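Local coordinates for protein MJ fibrillarin homologue (Methanocaldococcus jannaschii, PDB 1FBN) that probably methylates the ribose 2'-hydroxyl of rRNA and tRNA at sites chosen by a guide RNA, using S-adenosyl-L-methionine as methyl donor, at residues Val69-Arg74 with Gly171-Ile176; Lys23-Lys28 with Ala62-Leu67. All coordinates share one frame; numbering follows the deposited sequence.

Contact 1. Residues Val69-Arg74 with Gly171-Ile176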
loop_
_atom_site.group_PDB
_atom_site.type_symbol
_atom_site.label_atom_id
_atom_site.label_comp_id
_atom_site.label_asym_id
_atom_site.label_seq_id
_atom_site.Cartn_x
_atom_site.Cartn_y
_atom_site.Cartn_z
ATOM N N VAL A 69 -10.733 5.555 -4.409
ATOM C CA VAL A 69 -11.107 4.745 -3.254
ATOM C C VAL A 69 -9.862 4.408 -2.432
ATOM O O VAL A 69 -9.033 3.599 -2.852
ATOM C CB VAL A 69 -11.796 3.417 -3.682
ATOM C CG1 VAL A 69 -12.306 2.664 -2.458
ATOM C CG2 VAL A 69 -12.933 3.696 -4.652
HETATM N N MSE A 70 -9.708 5.074 -1.292
HETATM C CA MSE A 70 -8.580 4.826 -0.394
HETATM C C MSE A 70 -9.178 4.410 0.946
HETATM O O MSE A 70 -9.572 5.253 1.755
HETATM C CB MSE A 70 -7.706 6.078 -0.250
HETATM C CG MSE A 70 -6.588 5.943 0.780
HETATM SE SE MSE A 70 -5.538 4.508 0.519
HETATM C CE MSE A 70 -4.079 5.041 1.393
ATOM N N PRO A 71 -9.286 3.090 1.176
ATOM C CA PRO A 71 -9.841 2.487 2.392
ATOM C C PRO A 71 -9.000 2.548 3.674
ATOM O O PRO A 71 -9.529 2.341 4.764
ATOM C CB PRO A 71 -10.105 1.051 1.954
ATOM C CG PRO A 71 -8.979 0.786 1.014
ATOM C CD PRO A 71 -8.932 2.050 0.192
ATOM N N ILE A 72 -7.705 2.819 3.552
ATOM C CA ILE A 72 -6.842 2.895 4.725
ATOM C C ILE A 72 -7.144 4.164 5.517
ATOM O O ILE A 72 -6.928 5.272 5.034
ATOM C CB ILE A 72 -5.344 2.849 4.332
ATOM C CG1 ILE A 72 -5.032 1.515 3.645
ATOM C CG2 ILE A 72 -4.457 3.046 5.569
ATOM C CD1 ILE A 72 -3.620 1.396 3.108
ATOM N N LYS A 73 -7.660 3.981 6.729
ATOM C CA LYS A 73 -8.013 5.089 7.616
ATOM C C LYS A 73 -7.069 5.138 8.824
ATOM O O LYS A 73 -6.164 4.310 8.947
ATOM C CB LYS A 73 -9.458 4.921 8.098
ATOM C CG LYS A 73 -10.489 4.727 6.995
ATOM C CD LYS A 73 -10.695 5.984 6.170
ATOM C CE LYS A 73 -11.849 5.816 5.188
ATOM N NZ LYS A 73 -12.182 7.092 4.495
ATOM N N ARG A 74 -7.304 6.091 9.728
ATOM C CA ARG A 74 -6.474 6.259 10.923
ATOM C C ARG A 74 -6.472 5.060 11.854
ATOM O O ARG A 74 -5.434 4.710 12.415
ATOM C CB ARG A 74 -6.894 7.496 11.723
ATOM C CG ARG A 74 -6.553 8.818 11.073
ATOM C CD ARG A 74 -7.127 9.980 11.868
ATOM N NE ARG A 74 -6.113 10.718 12.619
ATOM C CZ ARG A 74 -5.932 10.624 13.932
ATOM N NH1 ARG A 74 -6.695 9.814 14.652
ATOM N NH2 ARG A 74 -4.999 11.352 14.532
ATOM N N GLY A 171 -16.655 -6.744 3.727
ATOM C CA GLY A 171 -16.848 -5.319 3.533
ATOM C C GLY A 171 -15.498 -4.613 3.544
ATOM O O GLY A 171 -15.401 -3.435 3.214
ATOM N N GLY A 172 -14.460 -5.345 3.954
ATOM C CA GLY A 172 -13.109 -4.812 3.989
ATOM C C GLY A 172 -12.599 -4.634 2.572
ATOM O O GLY A 172 -13.302 -4.952 1.616
ATOM N N TYR A 173 -11.360 -4.176 2.429
ATOM C CA TYR A 173 -10.796 -3.929 1.106
ATOM C C TYR A 173 -9.467 -4.597 0.801
ATOM O O TYR A 173 -8.612 -4.766 1.678
ATOM C CB TYR A 173 -10.617 -2.425 0.882
ATOM C CG TYR A 173 -11.899 -1.647 0.768
ATOM C CD1 TYR A 173 -12.645 -1.327 1.900
ATOM C CD2 TYR A 173 -12.367 -1.227 -0.471
ATOM C CE1 TYR A 173 -13.832 -0.610 1.802
ATOM C CE2 TYR A 173 -13.554 -0.504 -0.582
ATOM C CZ TYR A 173 -14.280 -0.205 0.559
ATOM O OH TYR A 173 -15.472 0.468 0.454
ATOM N N GLY A 174 -9.295 -4.918 -0.478
ATOM C CA GLY A 174 -8.064 -5.513 -0.952
ATOM C C GLY A 174 -7.443 -4.550 -1.950
ATOM O O GLY A 174 -8.121 -4.092 -2.874
HETATM N N MSE A 175 -6.190 -4.168 -1.708
HETATM C CA MSE A 175 -5.458 -3.271 -2.600
HETATM C C MSE A 175 -4.296 -4.090 -3.152
HETATM O O MSE A 175 -3.504 -4.633 -2.386
HETATM C CB MSE A 175 -4.920 -2.051 -1.838
HETATM C CG MSE A 175 -5.984 -1.174 -1.197
HETATM SE SE MSE A 175 -5.317 0.344 -0.459
HETATM C CE MSE A 175 -5.291 1.417 -1.889
ATOM N N ILE A 176 -4.206 -4.207 -4.472
ATOM C CA ILE A 176 -3.129 -4.992 -5.068
ATOM C C ILE A 176 -2.505 -4.341 -6.304
ATOM O O ILE A 176 -3.200 -3.980 -7.261
ATOM C CB ILE A 176 -3.613 -6.446 -5.396
ATOM C CG1 ILE A 176 -2.449 -7.313 -5.887
ATOM C CG2 ILE A 176 -4.741 -6.425 -6.427
ATOM C CD1 ILE A 176 -2.822 -8.756 -6.137
#
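Strand 172-179 of the Rossmann-like methyltransferase sheet meets, on one face, the loop that leads from helix 58-64 into strand 77-81; Pro71 of that loop lies against Tyr173 and Met175. Both strand residues point toward the loop, while Gly174 between them has no side chain. The proline sets its CB over one face of the tyrosine ring in a CH-pi contact, 3.8 Å from the centroid and 29° off the ring normal. With CG of Tyr173 anti to its carbonyl carbon (chi1 -68°), the ring is held where the compact, rigid pyrrolidine ring can cover it, and Pro71 CG also comes within 3.6 Å of Tyr173 CB. Val69 crosses the tyrosine at about a right angle, its CG1 3.9 Å from CE2, and the ring's neighbours on the adjacent strand 220-227 are Val224 and Ile226. A serine in place of Tyr173 would probably leave Pro71 and Val69 facing a gap, with the CH-pi contact lost. Deeper in, the unbranched, flexible methionine chain of Met175 (here, as at Met70, selenomethionine) can reach between Pro71, Ile72 and Met70. Its SE touches Pro71 CG at 4.0 Å and lies 4.1 Å from Ile72 CD1. The bend at chi3 (85°) turns the terminal methyl aside, and Met175 CE ends 3.9 Å from Met70 SE.

Contact 2. Residues Lys23-Lys28 with Ala62-Leu67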
loop_
_atom_site.group_PDB
_atom_site.type_symbol
_atom_site.label_atom_id
_atom_site.label_comp_id
_atom_site.label_asym_id
_atom_site.label_seq_id
_atom_site.Cartn_x
_atom_site.Cartn_y
_atom_site.Cartn_z
ATOM N N LYS A 23 1.570 18.072 -8.974
ATOM C CA LYS A 23 0.794 17.388 -7.954
ATOM C C LYS A 23 1.751 16.742 -6.961
ATOM O O LYS A 23 2.723 16.092 -7.351
ATOM C CB LYS A 23 -0.118 16.333 -8.589
ATOM C CG LYS A 23 -1.150 16.920 -9.543
ATOM C CD LYS A 23 -2.080 15.853 -10.114
ATOM C CE LYS A 23 -3.139 16.478 -11.028
ATOM N NZ LYS A 23 -4.082 15.476 -11.621
ATOM N N ARG A 24 1.485 16.951 -5.677
ATOM C CA ARG A 24 2.312 16.394 -4.613
ATOM C C ARG A 24 1.466 15.970 -3.420
ATOM O O ARG A 24 0.445 16.590 -3.130
ATOM C CB ARG A 24 3.343 17.428 -4.167
ATOM C CG ARG A 24 4.731 17.182 -4.701
ATOM C CD ARG A 24 5.664 18.293 -4.299
ATOM N NE ARG A 24 5.576 19.400 -5.237
ATOM C CZ ARG A 24 6.587 19.816 -5.987
ATOM N NH1 ARG A 24 7.770 19.222 -5.903
ATOM N NH2 ARG A 24 6.406 20.806 -6.842
ATOM N N ILE A 25 1.873 14.892 -2.753
ATOM C CA ILE A 25 1.151 14.404 -1.577
ATOM C C ILE A 25 2.113 14.072 -0.451
ATOM O O ILE A 25 3.302 13.856 -0.678
ATOM C CB ILE A 25 0.288 13.150 -1.869
ATOM C CG1 ILE A 25 1.168 11.997 -2.357
ATOM C CG2 ILE A 25 -0.849 13.491 -2.844
ATOM C CD1 ILE A 25 0.410 10.690 -2.514
ATOM N N ALA A 26 1.584 13.999 0.764
ATOM C CA ALA A 26 2.408 13.707 1.925
ATOM C C ALA A 26 1.595 13.099 3.058
ATOM O O ALA A 26 0.365 13.042 3.002
ATOM C CB ALA A 26 3.091 14.991 2.407
ATOM N N THR A 27 2.303 12.587 4.058
ATOM C CA THR A 27 1.667 12.028 5.242
ATOM C C THR A 27 2.266 12.748 6.454
ATOM O O THR A 27 3.359 13.324 6.377
ATOM C CB THR A 27 1.870 10.493 5.370
ATOM O OG1 THR A 27 3.262 10.176 5.297
ATOM C CG2 THR A 27 1.121 9.752 4.272
ATOM N N LYS A 28 1.507 12.785 7.543
ATOM C CA LYS A 28 1.951 13.423 8.772
ATOM C C LYS A 28 2.784 12.389 9.543
ATOM O O LYS A 28 2.257 11.387 10.029
ATOM C CB LYS A 28 0.731 13.866 9.576
ATOM C CG LYS A 28 1.037 14.757 10.752
ATOM C CD LYS A 28 -0.250 15.210 11.415
ATOM C CE LYS A 28 -1.058 16.105 10.498
ATOM N NZ LYS A 28 -2.313 16.563 11.155
ATOM N N ALA A 62 -0.388 5.594 -7.343
ATOM C CA ALA A 62 -1.805 5.348 -7.581
ATOM C C ALA A 62 -2.628 6.575 -7.214
ATOM O O ALA A 62 -3.534 6.961 -7.953
ATOM C CB ALA A 62 -2.278 4.130 -6.794
ATOM N N ILE A 63 -2.306 7.189 -6.077
ATOM C CA ILE A 63 -3.015 8.386 -5.633
ATOM C C ILE A 63 -2.754 9.541 -6.604
ATOM O O ILE A 63 -3.690 10.213 -7.036
ATOM C CB ILE A 63 -2.610 8.791 -4.192
ATOM C CG1 ILE A 63 -3.057 7.713 -3.200
ATOM C CG2 ILE A 63 -3.247 10.123 -3.811
ATOM C CD1 ILE A 63 -2.570 7.936 -1.783
ATOM N N ILE A 64 -1.489 9.738 -6.980
ATOM C CA ILE A 64 -1.112 10.806 -7.912
ATOM C C ILE A 64 -1.828 10.617 -9.252
ATOM O O ILE A 64 -2.290 11.590 -9.858
ATOM C CB ILE A 64 0.436 10.857 -8.142
ATOM C CG1 ILE A 64 1.156 11.345 -6.879
ATOM C CG2 ILE A 64 0.787 11.768 -9.316
ATOM C CD1 ILE A 64 0.919 12.806 -6.536
ATOM N N LYS A 65 -1.962 9.361 -9.679
ATOM C CA LYS A 65 -2.617 9.031 -10.941
ATOM C C LYS A 65 -4.145 8.939 -10.902
ATOM O O LYS A 65 -4.758 8.447 -11.855
ATOM C CB LYS A 65 -2.028 7.748 -11.536
ATOM C CG LYS A 65 -0.585 7.879 -12.025
ATOM C CD LYS A 65 -0.427 8.967 -13.089
ATOM C CE LYS A 65 -1.361 8.757 -14.286
ATOM N NZ LYS A 65 -1.215 7.426 -14.942
ATOM N N GLY A 66 -4.753 9.350 -9.789
ATOM C CA GLY A 66 -6.207 9.345 -9.711
ATOM C C GLY A 66 -6.994 8.355 -8.867
ATOM O O GLY A 66 -8.196 8.207 -9.083
ATOM N N LEU A 67 -6.355 7.681 -7.917
ATOM C CA LEU A 67 -7.063 6.736 -7.054
ATOM C C LEU A 67 -8.183 7.493 -6.338
ATOM O O LEU A 67 -7.946 8.565 -5.775
ATOM C CB LEU A 67 -6.105 6.149 -6.011
ATOM C CG LEU A 67 -6.679 5.107 -5.051
ATOM C CD1 LEU A 67 -6.982 3.830 -5.808
ATOM C CD2 LEU A 67 -5.702 4.821 -3.932
#
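Ile63 and Ile64, in the last turn of helix 58-64, pack against Lys23 and against Ile25 of strand 25-28 in the N-terminal antiparallel sheet. No hydrogen bond crosses between the two segments, and the contact is van der Waals packing, of aliphatic side chains and of one methyl on backbone. Ile25 points toward the helix, and its two branches divide the work. CD1, at the end of the longer branch, reaches CG2 of Ile63 at 3.9 Å, with Ile63 CB equally close, while CG2 of Ile25 lies 4.2 Å from CD1 of Ile64. The long branch gets there because CG1 sits between the backbone N and the carbonyl carbon (chi1 60°), a less usual setting for isoleucine. A branched side chain suits this place, since one residue can meet two successive residues of the helix. The CB of Ile64 is not aimed at segment 23-28, yet the end of its side chain comes nearer, and CD1 rests against the backbone of Lys23, 3.8 Å from Lys23 O. On the exposed side, the lysine contributes its aliphatic root, with Lys23 CB 4.2 Å from the same methyl, while its extended chain carries the amino group away from that methyl.

Farther out, Trp52 touches both Ile25 and Ile63, and Ile13 of strand 13-17 also reaches Ile63. Backbone hydrogen bonds join Ile25 to Trp52 and Arg24 to Val16; Arg24 points away from the helix and pairs with Asp20. The helix is ended by a Schellman motif, in which Leu67 N reaches back to Ala62 O at 2.9 Å. Gly66 N bonds to Ile63 O at 3.1 Å, and this glycine takes the C-prime position with positive phi (108°), where a side chain would strike the carbonyl O of Lys65.

How the contacts relate
From the N terminus, the chain forms strands 5-9 and 13-17, then strand 25-28, then strands 41-44 and 47-51 before helix 58-64, whose end closes contact 2 across 34 residues. Contact 1 opens only afterwards, in the loop that follows that helix, and closes 97 residues later on strand 172-179, so the two loops follow in series and neither nest nor cross. Contact 2 ties the N-terminal antiparallel sheet to the helix; contact 1 ties the helix's outgoing loop to the mixed sheet of the methyltransferase fold. Their centres lie about 15 Å apart, yet they meet where Leu67 CD2 approaches Met175 CE at 4.0 Å.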